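Local coordinates for polyphosphate kinase (Porphyromonas gingivalis, PDB 2O8R), which probably catalyses the reversible transfer of the terminal phosphate of ATP onto a growing chain of inorganic polyphosphate, at residues A[6-11]-A[555-560]; A[129-134]-A[193-198]; A[204-209]-A[308-313]. The protein carries 3 engineered substitutions. One frame throughout, in Å; residues are numbered along the deposited sequence.

Overall arrangement
Interactions 2 and 3 share a three-stranded sheet, their centres about 12 Å apart, whereas interaction 1 lies on the opposite side of the chain's centre, its own centre about 61 and 50 Å from theirs. Strands 192-195 and 204-208, consecutive in the chain and adjacent in that sheet, link interactions 2 and 3: V193 N lies 2.8 Å from S207 O, a probable hydrogen bond. Interaction 2 packs helix 125-139 against the edge strand, and interaction 3 packs the proline-rich 308-313 against the central one. Residues 6-11 and 555-560 bracket both in sequence, bringing the N-terminus onto the second C-terminal, phospholipase D-like domain.

Interaction 1: A[6-11]-A[555-560]; sequences SAYPFF and LYRASE
The side chain of Y8 runs along that of Y556 and ends at the carboxylate of E560. With CG anti to the carbonyl carbon (chi1 -72°), the ring lies alongside that of Y556. From the backbone outward, Y8 CB lies 4.1 Å from Y556 CD2, Y8 CD1 closes to 3.6 Å from the same atom, and Y8 CE1 reaches Y556 CB at 3.5 Å. The two side chains slide past each other in opposite directions, ring planes 2° apart, so far offset that the rings barely overlap. At the tip, Y8 OH donates to E560 OE1 at 2.5 Å, on the syn side of the oxygen and 23° out of the carboxylate plane; the methylene CG of R557 flanks the hydroxyl. Farther along, Y556 OH makes a weak hydrogen bond to P9 O (2.8 Å) and is also hydrogen-bonded to the backbone N of V576, so one hydroxyl ties together the N-terminal segment and a loop of the C-terminal region. The edge of Y556 is turned toward the face of F10, completing a three-ring aromatic cluster. Residues 8-10 thus lie against helix 549-560, just before helix 13-29, with F11 joined to C574 through the backbone. L555 and A558 of helix 549-560 pack against strand 538-543, while R557 forms a salt bridge with E525 of helix 516-532.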
loop_
_atom_site.group_PDB
_atom_site.type_symbol
_atom_site.label_atom_id
_atom_site.label_comp_id
_atom_site.label_asym_id
_atom_site.label_seq_id
_atom_site.Cartn_x
_atom_site.Cartn_y
_atom_site.Cartn_z
ATOM N N SER A 6 -27.939 33.185 -25.772
ATOM C CA SER A 6 -29.313 33.780 -25.754
ATOM C C SER A 6 -30.177 33.278 -24.589
ATOM O O SER A 6 -29.666 33.000 -23.493
ATOM C CB SER A 6 -30.022 33.534 -27.092
ATOM O OG SER A 6 -31.272 34.201 -27.140
ATOM N N ALA A 7 -31.481 33.155 -24.844
ATOM C CA ALA A 7 -32.483 32.863 -23.813
ATOM C C ALA A 7 -32.539 31.387 -23.424
ATOM O O ALA A 7 -33.624 30.848 -23.158
ATOM C CB ALA A 7 -33.877 33.349 -24.275
ATOM N N TYR A 8 -31.372 30.746 -23.369
ATOM C CA TYR A 8 -31.289 29.291 -23.205
ATOM C C TYR A 8 -31.278 28.789 -21.765
ATOM O O TYR A 8 -30.576 29.329 -20.912
ATOM C CB TYR A 8 -30.080 28.747 -23.950
ATOM C CG TYR A 8 -30.249 28.782 -25.443
ATOM C CD1 TYR A 8 -31.081 27.871 -26.088
ATOM C CD2 TYR A 8 -29.570 29.717 -26.217
ATOM C CE1 TYR A 8 -31.228 27.893 -27.472
ATOM C CE2 TYR A 8 -29.707 29.744 -27.601
ATOM C CZ TYR A 8 -30.541 28.834 -28.223
ATOM O OH TYR A 8 -30.691 28.866 -29.597
ATOM N N PRO A 9 -32.028 27.714 -21.503
ATOM C CA PRO A 9 -32.070 27.086 -20.185
ATOM C C PRO A 9 -30.831 26.220 -19.906
ATOM O O PRO A 9 -30.263 25.628 -20.835
ATOM C CB PRO A 9 -33.311 26.204 -20.276
ATOM C CG PRO A 9 -33.359 25.792 -21.712
ATOM C CD PRO A 9 -32.855 26.990 -22.486
ATOM N N PHE A 10 -30.415 26.173 -18.639
ATOM C CA PHE A 10 -29.305 25.322 -18.184
ATOM C C PHE A 10 -29.542 24.830 -16.765
ATOM O O PHE A 10 -29.860 25.628 -15.882
ATOM C CB PHE A 10 -27.981 26.088 -18.174
ATOM C CG PHE A 10 -27.544 26.597 -19.515
ATOM C CD1 PHE A 10 -26.854 25.779 -20.394
ATOM C CD2 PHE A 10 -27.792 27.907 -19.884
ATOM C CE1 PHE A 10 -26.432 26.254 -21.625
ATOM C CE2 PHE A 10 -27.379 28.386 -21.115
ATOM C CZ PHE A 10 -26.688 27.559 -21.983
ATOM N N PHE A 11 -29.366 23.533 -16.531
ATOM C CA PHE A 11 -29.376 23.013 -15.167
ATOM C C PHE A 11 -28.167 23.559 -14.460
ATOM O O PHE A 11 -27.138 23.779 -15.098
ATOM C CB PHE A 11 -29.240 21.503 -15.155
ATOM C CG PHE A 11 -30.443 20.779 -15.642
ATOM C CD1 PHE A 11 -31.701 21.075 -15.134
ATOM C CD2 PHE A 11 -30.309 19.766 -16.589
ATOM C CE1 PHE A 11 -32.816 20.381 -15.589
ATOM C CE2 PHE A 11 -31.408 19.062 -17.042
ATOM C CZ PHE A 11 -32.673 19.368 -16.547
ATOM N N LEU A 555 -25.477 22.889 -29.351
ATOM C CA LEU A 555 -26.317 21.710 -29.420
ATOM C C LEU A 555 -27.775 22.118 -29.504
ATOM O O LEU A 555 -28.522 21.586 -30.329
ATOM C CB LEU A 555 -26.075 20.802 -28.219
ATOM C CG LEU A 555 -24.682 20.184 -28.121
ATOM C CD1 LEU A 555 -24.506 19.504 -26.770
ATOM C CD2 LEU A 555 -24.414 19.216 -29.272
ATOM N N TYR A 556 -28.157 23.073 -28.657
ATOM C CA TYR A 556 -29.497 23.656 -28.672
ATOM C C TYR A 556 -29.832 24.235 -30.045
ATOM O O TYR A 556 -30.937 24.031 -30.565
ATOM C CB TYR A 556 -29.600 24.776 -27.650
ATOM C CG TYR A 556 -29.773 24.342 -26.213
ATOM C CD1 TYR A 556 -30.644 23.312 -25.869
ATOM C CD2 TYR A 556 -29.089 24.996 -25.184
ATOM C CE1 TYR A 556 -30.815 22.933 -24.539
ATOM C CE2 TYR A 556 -29.268 24.635 -23.860
ATOM C CZ TYR A 556 -30.123 23.603 -23.549
ATOM O OH TYR A 556 -30.278 23.247 -22.242
ATOM N N ARG A 557 -28.875 24.957 -30.627
ATOM C CA ARG A 557 -29.053 25.488 -31.969
ATOM C C ARG A 557 -29.156 24.384 -33.020
ATOM O O ARG A 557 -29.908 24.522 -33.986
ATOM C CB ARG A 557 -27.939 26.458 -32.339
ATOM C CG ARG A 557 -27.965 27.793 -31.601
ATOM C CD ARG A 557 -26.713 28.610 -31.916
ATOM N NE ARG A 557 -26.220 28.295 -33.258
ATOM C CZ ARG A 557 -25.001 27.835 -33.544
ATOM N NH1 ARG A 557 -24.092 27.654 -32.586
ATOM N NH2 ARG A 557 -24.688 27.572 -34.805
ATOM N N ALA A 558 -28.416 23.295 -32.835
ATOM C CA ALA A 558 -28.507 22.165 -33.755
ATOM C C ALA A 558 -29.892 21.546 -33.663
ATOM O O ALA A 558 -30.511 21.253 -34.678
ATOM C CB ALA A 558 -27.434 21.140 -33.463
ATOM N N SER A 559 -30.390 21.385 -32.441
ATOM C CA SER A 559 -31.739 20.868 -32.216
ATOM C C SER A 559 -32.776 21.748 -32.912
ATOM O O SER A 559 -33.548 21.267 -33.753
ATOM C CB SER A 559 -32.037 20.792 -30.718
ATOM O OG SER A 559 -33.327 20.264 -30.476
ATOM N N GLU A 560 -32.764 23.036 -32.562
ATOM C CA GLU A 560 -33.595 24.060 -33.199
ATOM C C GLU A 560 -33.561 23.965 -34.720
ATOM O O GLU A 560 -34.592 24.108 -35.372
ATOM C CB GLU A 560 -33.129 25.455 -32.766
ATOM C CG GLU A 560 -33.585 25.874 -31.368
ATOM C CD GLU A 560 -32.890 27.119 -30.857
ATOM O OE1 GLU A 560 -31.810 27.463 -31.387
ATOM O OE2 GLU A 560 -33.419 27.761 -29.919
#

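Interaction 2: A[129-134]-A[193-198]; sequences AYLRRF and VELPRL
The ring of Y130 carries P196 on one face: the proline CD sits over the ring centre, 3.6 Å from the centroid and 12° off the normal, a CH-pi contact, while P196 CG lies 3.6 Å from Y130 CD1. L195 CD2 approaches the same ring obliquely. A second CH-pi contact lies one helical turn on, where V193 CG1 is over a face of F134, 4.0 Å from its centroid and displaced toward the rim. Y130 and F134, one turn apart, both face the strand; each has CG opposite the backbone N (chi1 178° for Y130), which sets where its ring lies. Beside the two rings, L131 CD2 meets L195 CD2 at 3.6 Å, the two side chains crossing at about a right angle. The packing continues beyond the segments: L131 and V193 both touch I212 of helix 209-214, and F134 also packs on F410 of the second subunit. The axes of helix segment 129-134 and strand 193-195 come within 10.0 Å of each other at 142°. The contact is almost wholly apolar, with no hydrogen bond between the two segments. It rests on V193 CG1 and the P196 ring over aromatic faces and on leucine methyls against each other, and shape complementarity and dispersion probably do most of the work; a polar tie nearby is the hydrogen bond of H127 NE2 to P196 O.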
loop_
_atom_site.group_PDB
_atom_site.type_symbol
_atom_site.label_atom_id
_atom_site.label_comp_id
_atom_site.label_asym_id
_atom_site.label_seq_id
_atom_site.Cartn_x
_atom_site.Cartn_y
_atom_site.Cartn_z
ATOM N N ALA A 129 -20.232 -13.569 25.185
ATOM C CA ALA A 129 -18.949 -13.965 25.756
ATOM C C ALA A 129 -17.807 -13.592 24.826
ATOM O O ALA A 129 -16.812 -13.007 25.253
ATOM C CB ALA A 129 -18.933 -15.437 26.022
ATOM N N TYR A 130 -17.974 -13.904 23.547
ATOM C CA TYR A 130 -16.969 -13.583 22.552
ATOM C C TYR A 130 -16.643 -12.091 22.513
ATOM O O TYR A 130 -15.489 -11.703 22.667
ATOM C CB TYR A 130 -17.407 -14.053 21.169
ATOM C CG TYR A 130 -16.406 -13.683 20.115
ATOM C CD1 TYR A 130 -15.233 -14.407 19.977
ATOM C CD2 TYR A 130 -16.613 -12.587 19.278
ATOM C CE1 TYR A 130 -14.303 -14.074 19.018
ATOM C CE2 TYR A 130 -15.686 -12.243 18.320
ATOM C CZ TYR A 130 -14.529 -12.993 18.191
ATOM O OH TYR A 130 -13.585 -12.674 17.239
ATOM N N LEU A 131 -17.670 -11.266 22.318
ATOM C CA LEU A 131 -17.505 -9.818 22.162
ATOM C C LEU A 131 -16.927 -9.147 23.387
ATOM O O LEU A 131 -16.112 -8.242 23.267
ATOM C CB LEU A 131 -18.825 -9.157 21.767
ATOM C CG LEU A 131 -19.200 -9.484 20.315
ATOM C CD1 LEU A 131 -20.636 -9.146 19.983
ATOM C CD2 LEU A 131 -18.257 -8.749 19.400
ATOM N N ARG A 132 -17.331 -9.612 24.562
ATOM C CA ARG A 132 -16.769 -9.119 25.813
ATOM C C ARG A 132 -15.280 -9.406 25.853
ATOM O O ARG A 132 -14.497 -8.566 26.296
ATOM C CB ARG A 132 -17.481 -9.747 27.009
ATOM C CG ARG A 132 -16.970 -9.316 28.348
ATOM C CD ARG A 132 -18.076 -9.354 29.382
ATOM N NE ARG A 132 -17.577 -9.785 30.688
ATOM C CZ ARG A 132 -18.332 -9.931 31.777
ATOM N NH1 ARG A 132 -19.636 -9.664 31.738
ATOM N NH2 ARG A 132 -17.779 -10.346 32.909
ATOM N N ARG A 133 -14.877 -10.573 25.358
ATOM C CA ARG A 133 -13.446 -10.894 25.324
ATOM C C ARG A 133 -12.783 -9.974 24.319
ATOM O O ARG A 133 -11.793 -9.306 24.642
ATOM C CB ARG A 133 -13.202 -12.360 24.958
ATOM C CG ARG A 133 -11.948 -12.970 25.558
ATOM C CD ARG A 133 -11.417 -14.126 24.712
ATOM N NE ARG A 133 -10.562 -13.637 23.626
ATOM C CZ ARG A 133 -10.954 -13.422 22.367
ATOM N NH1 ARG A 133 -12.205 -13.664 21.989
ATOM N NH2 ARG A 133 -10.081 -12.966 21.475
ATOM N N PHE A 134 -13.390 -9.913 23.128
ATOM C CA PHE A 134 -12.897 -9.135 21.986
ATOM C C PHE A 134 -12.718 -7.687 22.364
ATOM O O PHE A 134 -11.663 -7.100 22.112
ATOM C CB PHE A 134 -13.882 -9.232 20.827
ATOM C CG PHE A 134 -13.374 -8.664 19.518
ATOM C CD1 PHE A 134 -12.490 -9.381 18.728
ATOM C CD2 PHE A 134 -13.831 -7.439 19.050
ATOM C CE1 PHE A 134 -12.055 -8.879 17.519
ATOM C CE2 PHE A 134 -13.392 -6.931 17.839
ATOM C CZ PHE A 134 -12.513 -7.656 17.073
ATOM N N VAL A 193 -17.268 -6.924 12.361
ATOM C CA VAL A 193 -16.629 -7.960 13.159
ATOM C C VAL A 193 -17.505 -9.206 13.086
ATOM O O VAL A 193 -18.678 -9.164 13.479
ATOM C CB VAL A 193 -16.446 -7.491 14.633
ATOM C CG1 VAL A 193 -15.729 -8.543 15.492
ATOM C CG2 VAL A 193 -15.666 -6.207 14.667
ATOM N N GLU A 194 -16.947 -10.292 12.541
ATOM C CA GLU A 194 -17.648 -11.573 12.441
ATOM C C GLU A 194 -17.688 -12.251 13.804
ATOM O O GLU A 194 -16.719 -12.189 14.560
ATOM C CB GLU A 194 -16.956 -12.485 11.434
ATOM C CG GLU A 194 -17.784 -13.715 10.994
ATOM C CD GLU A 194 -16.960 -14.766 10.229
ATOM O OE1 GLU A 194 -15.706 -14.729 10.273
ATOM O OE2 GLU A 194 -17.577 -15.645 9.592
ATOM N N LEU A 195 -18.821 -12.873 14.122
ATOM C CA LEU A 195 -18.992 -13.596 15.378
ATOM C C LEU A 195 -18.933 -15.084 15.090
ATOM O O LEU A 195 -19.447 -15.527 14.064
ATOM C CB LEU A 195 -20.333 -13.243 16.017
ATOM C CG LEU A 195 -20.594 -11.768 16.341
ATOM C CD1 LEU A 195 -21.729 -11.642 17.327
ATOM C CD2 LEU A 195 -19.374 -11.128 16.920
ATOM N N PRO A 196 -18.296 -15.869 15.982
ATOM C CA PRO A 196 -18.093 -17.303 15.710
ATOM C C PRO A 196 -19.380 -18.100 15.452
ATOM O O PRO A 196 -20.465 -17.755 15.937
ATOM C CB PRO A 196 -17.347 -17.798 16.954
ATOM C CG PRO A 196 -16.678 -16.557 17.499
ATOM C CD PRO A 196 -17.702 -15.474 17.271
ATOM N N ARG A 197 -19.243 -19.172 14.687
ATOM C CA ARG A 197 -20.384 -19.781 14.035
ATOM C C ARG A 197 -20.214 -21.287 13.990
ATOM O O ARG A 197 -19.097 -21.788 13.990
ATOM C CB ARG A 197 -20.417 -19.258 12.610
ATOM C CG ARG A 197 -21.729 -19.336 11.951
ATOM C CD ARG A 197 -21.549 -19.448 10.470
ATOM N NE ARG A 197 -22.760 -20.005 9.890
ATOM C CZ ARG A 197 -22.774 -21.063 9.095
ATOM N NH1 ARG A 197 -21.626 -21.650 8.760
ATOM N NH2 ARG A 197 -23.928 -21.517 8.624
ATOM N N LEU A 198 -21.330 -22.000 13.929
ATOM C CA LEU A 198 -21.342 -23.448 13.796
ATOM C C LEU A 198 -22.062 -23.755 12.513
ATOM O O LEU A 198 -23.019 -23.049 12.188
ATOM C CB LEU A 198 -22.188 -24.058 14.902
ATOM C CG LEU A 198 -21.860 -23.856 16.369
ATOM C CD1 LEU A 198 -23.102 -24.274 17.131
ATOM C CD2 LEU A 198 -20.640 -24.672 16.776
#

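Interaction 3: A[204-209]-A[308-313]; sequences YYYSFL and MLPNPF
Two tyrosines on the same side of strand 204-208, Y204 and Y206, rest on the prolines of 308-313. P312 lies over one face of Y204, its CB 3.6 Å from the ring centroid and 8° off the normal, a CH-pi contact. The edge of Y204 is turned toward the face of F313 with the planes nearly perpendicular (89°), and Y204 CE2 comes within 3.5 Å of F313 CZ. Y206 has P310 CD over one face, with P310 CG 3.7 Å from Y206 CE1; its hydroxyl end runs into the P312 ring, Y206 OH lying 3.4 Å from P312 CD, and L309 CD1 reaches the base of the ring at longer range. Alternation along the strand puts both rings on this side, each with CG anti to its carbonyl carbon. Behind this first shell, N311 turns away and closes an Asx turn: its OD1 accepts from F313 N at 2.8 Å, the donor standing 46° out of the carbonyl plane. N311 ND2 is hydrogen-bonded to R316 O, so both ends of the amide probably hold the bend that presents P312 and F313. R197 makes a cation-pi contact with Y204. Strand 204-208 is central in its sheet, between 115-118 and 192-195; I115 of the former touches Y206, P312 and F313, while Y36 of helix 35-63 packs against L309, N311 and P312, so L309 to P312 lie between the sheet and that helix.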
loop_
_atom_site.group_PDB
_atom_site.type_symbol
_atom_site.label_atom_id
_atom_site.label_comp_id
_atom_site.label_asym_id
_atom_site.label_seq_id
_atom_site.Cartn_x
_atom_site.Cartn_y
_atom_site.Cartn_z
ATOM N N TYR A 204 -24.552 -16.338 9.214
ATOM C CA TYR A 204 -23.285 -15.712 9.529
ATOM C C TYR A 204 -23.617 -14.412 10.261
ATOM O O TYR A 204 -24.605 -13.741 9.936
ATOM C CB TYR A 204 -22.521 -15.421 8.251
ATOM C CG TYR A 204 -21.890 -16.645 7.649
ATOM C CD1 TYR A 204 -20.581 -16.981 7.953
ATOM C CD2 TYR A 204 -22.590 -17.455 6.766
ATOM C CE1 TYR A 204 -19.987 -18.098 7.411
ATOM C CE2 TYR A 204 -22.000 -18.584 6.211
ATOM C CZ TYR A 204 -20.695 -18.899 6.552
ATOM O OH TYR A 204 -20.072 -20.008 6.032
ATOM N N TYR A 205 -22.807 -14.064 11.257
ATOM C CA TYR A 205 -23.107 -12.920 12.093
ATOM C C TYR A 205 -22.077 -11.831 11.922
ATOM O O TYR A 205 -20.878 -12.116 11.831
ATOM C CB TYR A 205 -23.204 -13.340 13.553
ATOM C CG TYR A 205 -24.373 -14.253 13.798
ATOM C CD1 TYR A 205 -25.641 -13.735 14.065
ATOM C CD2 TYR A 205 -24.222 -15.638 13.733
ATOM C CE1 TYR A 205 -26.725 -14.576 14.273
ATOM C CE2 TYR A 205 -25.291 -16.479 13.942
ATOM C CZ TYR A 205 -26.540 -15.945 14.211
ATOM O OH TYR A 205 -27.595 -16.797 14.417
ATOM N N TYR A 206 -22.543 -10.583 11.857
ATOM C CA TYR A 206 -21.630 -9.455 11.838
ATOM C C TYR A 206 -22.088 -8.342 12.755
ATOM O O TYR A 206 -23.282 -8.148 12.982
ATOM C CB TYR A 206 -21.450 -8.931 10.418
ATOM C CG TYR A 206 -20.885 -9.960 9.489
ATOM C CD1 TYR A 206 -19.523 -10.244 9.487
ATOM C CD2 TYR A 206 -21.714 -10.668 8.618
ATOM C CE1 TYR A 206 -18.990 -11.192 8.637
ATOM C CE2 TYR A 206 -21.192 -11.628 7.761
ATOM C CZ TYR A 206 -19.826 -11.885 7.781
ATOM O OH TYR A 206 -19.291 -12.833 6.947
ATOM N N SER A 207 -21.120 -7.605 13.273
ATOM C CA SER A 207 -21.405 -6.480 14.141
ATOM C C SER A 207 -20.580 -5.309 13.697
ATOM O O SER A 207 -19.437 -5.493 13.269
ATOM C CB SER A 207 -21.012 -6.820 15.566
ATOM O OG SER A 207 -21.908 -7.753 16.115
ATOM N N PHE A 208 -21.160 -4.114 13.798
ATOM C CA PHE A 208 -20.401 -2.862 13.674
ATOM C C PHE A 208 -19.444 -2.768 14.851
ATOM O O PHE A 208 -19.802 -3.085 15.993
ATOM C CB PHE A 208 -21.320 -1.636 13.717
ATOM C CG PHE A 208 -22.202 -1.471 12.499
ATOM C CD1 PHE A 208 -21.850 -0.589 11.487
ATOM C CD2 PHE A 208 -23.393 -2.166 12.381
ATOM C CE1 PHE A 208 -22.662 -0.417 10.377
ATOM C CE2 PHE A 208 -24.209 -1.993 11.278
ATOM C CZ PHE A 208 -23.843 -1.118 10.274
ATOM N N LEU A 209 -18.230 -2.329 14.577
ATOM C CA LEU A 209 -17.266 -2.087 15.631
ATOM C C LEU A 209 -17.834 -1.141 16.689
ATOM O O LEU A 209 -17.727 -1.423 17.888
ATOM C CB LEU A 209 -15.985 -1.511 15.038
ATOM C CG LEU A 209 -14.713 -1.535 15.877
ATOM C CD1 LEU A 209 -14.553 -2.879 16.562
ATOM C CD2 LEU A 209 -13.507 -1.219 14.977
HETATM N N MSE A 308 -16.753 -2.958 2.688
HETATM C CA MSE A 308 -15.937 -3.882 3.471
HETATM C C MSE A 308 -16.755 -4.980 4.133
HETATM O O MSE A 308 -16.206 -5.810 4.859
HETATM C CB MSE A 308 -15.161 -3.130 4.568
HETATM C CG MSE A 308 -14.004 -2.269 4.070
HETATM SE SE MSE A 308 -12.762 -3.253 2.912
HETATM C CE MSE A 308 -11.984 -4.506 4.190
ATOM N N LEU A 309 -18.067 -4.973 3.928
ATOM C CA LEU A 309 -18.895 -6.017 4.507
ATOM C C LEU A 309 -18.596 -7.292 3.762
ATOM O O LEU A 309 -18.734 -7.343 2.549
ATOM C CB LEU A 309 -20.375 -5.691 4.381
ATOM C CG LEU A 309 -21.284 -6.688 5.095
ATOM C CD1 LEU A 309 -21.015 -6.652 6.605
ATOM C CD2 LEU A 309 -22.751 -6.401 4.783
ATOM N N PRO A 310 -18.139 -8.314 4.484
ATOM C CA PRO A 310 -17.788 -9.567 3.839
ATOM C C PRO A 310 -19.006 -10.282 3.290
ATOM O O PRO A 310 -20.067 -10.223 3.906
ATOM C CB PRO A 310 -17.183 -10.392 4.981
ATOM C CG PRO A 310 -16.900 -9.432 6.073
ATOM C CD PRO A 310 -17.902 -8.351 5.934
ATOM N N ASN A 311 -18.851 -10.918 2.130
ATOM C CA ASN A 311 -19.816 -11.884 1.626
ATOM C C ASN A 311 -19.274 -13.286 1.860
ATOM O O ASN A 311 -18.495 -13.784 1.045
ATOM C CB ASN A 311 -20.055 -11.672 0.134
ATOM C CG ASN A 311 -20.952 -12.746 -0.495
ATOM O OD1 ASN A 311 -21.498 -13.626 0.180
ATOM N ND2 ASN A 311 -21.109 -12.662 -1.804
ATOM N N PRO A 312 -19.709 -13.942 2.955
ATOM C CA PRO A 312 -19.278 -15.291 3.282
ATOM C C PRO A 312 -19.816 -16.364 2.337
ATOM O O PRO A 312 -19.559 -17.541 2.559
ATOM C CB PRO A 312 -19.861 -15.509 4.671
ATOM C CG PRO A 312 -21.062 -14.678 4.684
ATOM C CD PRO A 312 -20.668 -13.439 3.949
ATOM N N PHE A 313 -20.554 -15.982 1.300
ATOM C CA PHE A 313 -20.961 -16.958 0.299
ATOM C C PHE A 313 -20.211 -16.789 -1.004
ATOM O O PHE A 313 -20.797 -16.777 -2.076
ATOM C CB PHE A 313 -22.466 -16.962 0.123
ATOM C CG PHE A 313 -23.179 -17.422 1.342
ATOM C CD1 PHE A 313 -23.085 -18.742 1.747
ATOM C CD2 PHE A 313 -23.886 -16.534 2.126
ATOM C CE1 PHE A 313 -23.713 -19.176 2.889
ATOM C CE2 PHE A 313 -24.523 -16.964 3.270
ATOM C CZ PHE A 313 -24.433 -18.284 3.654
#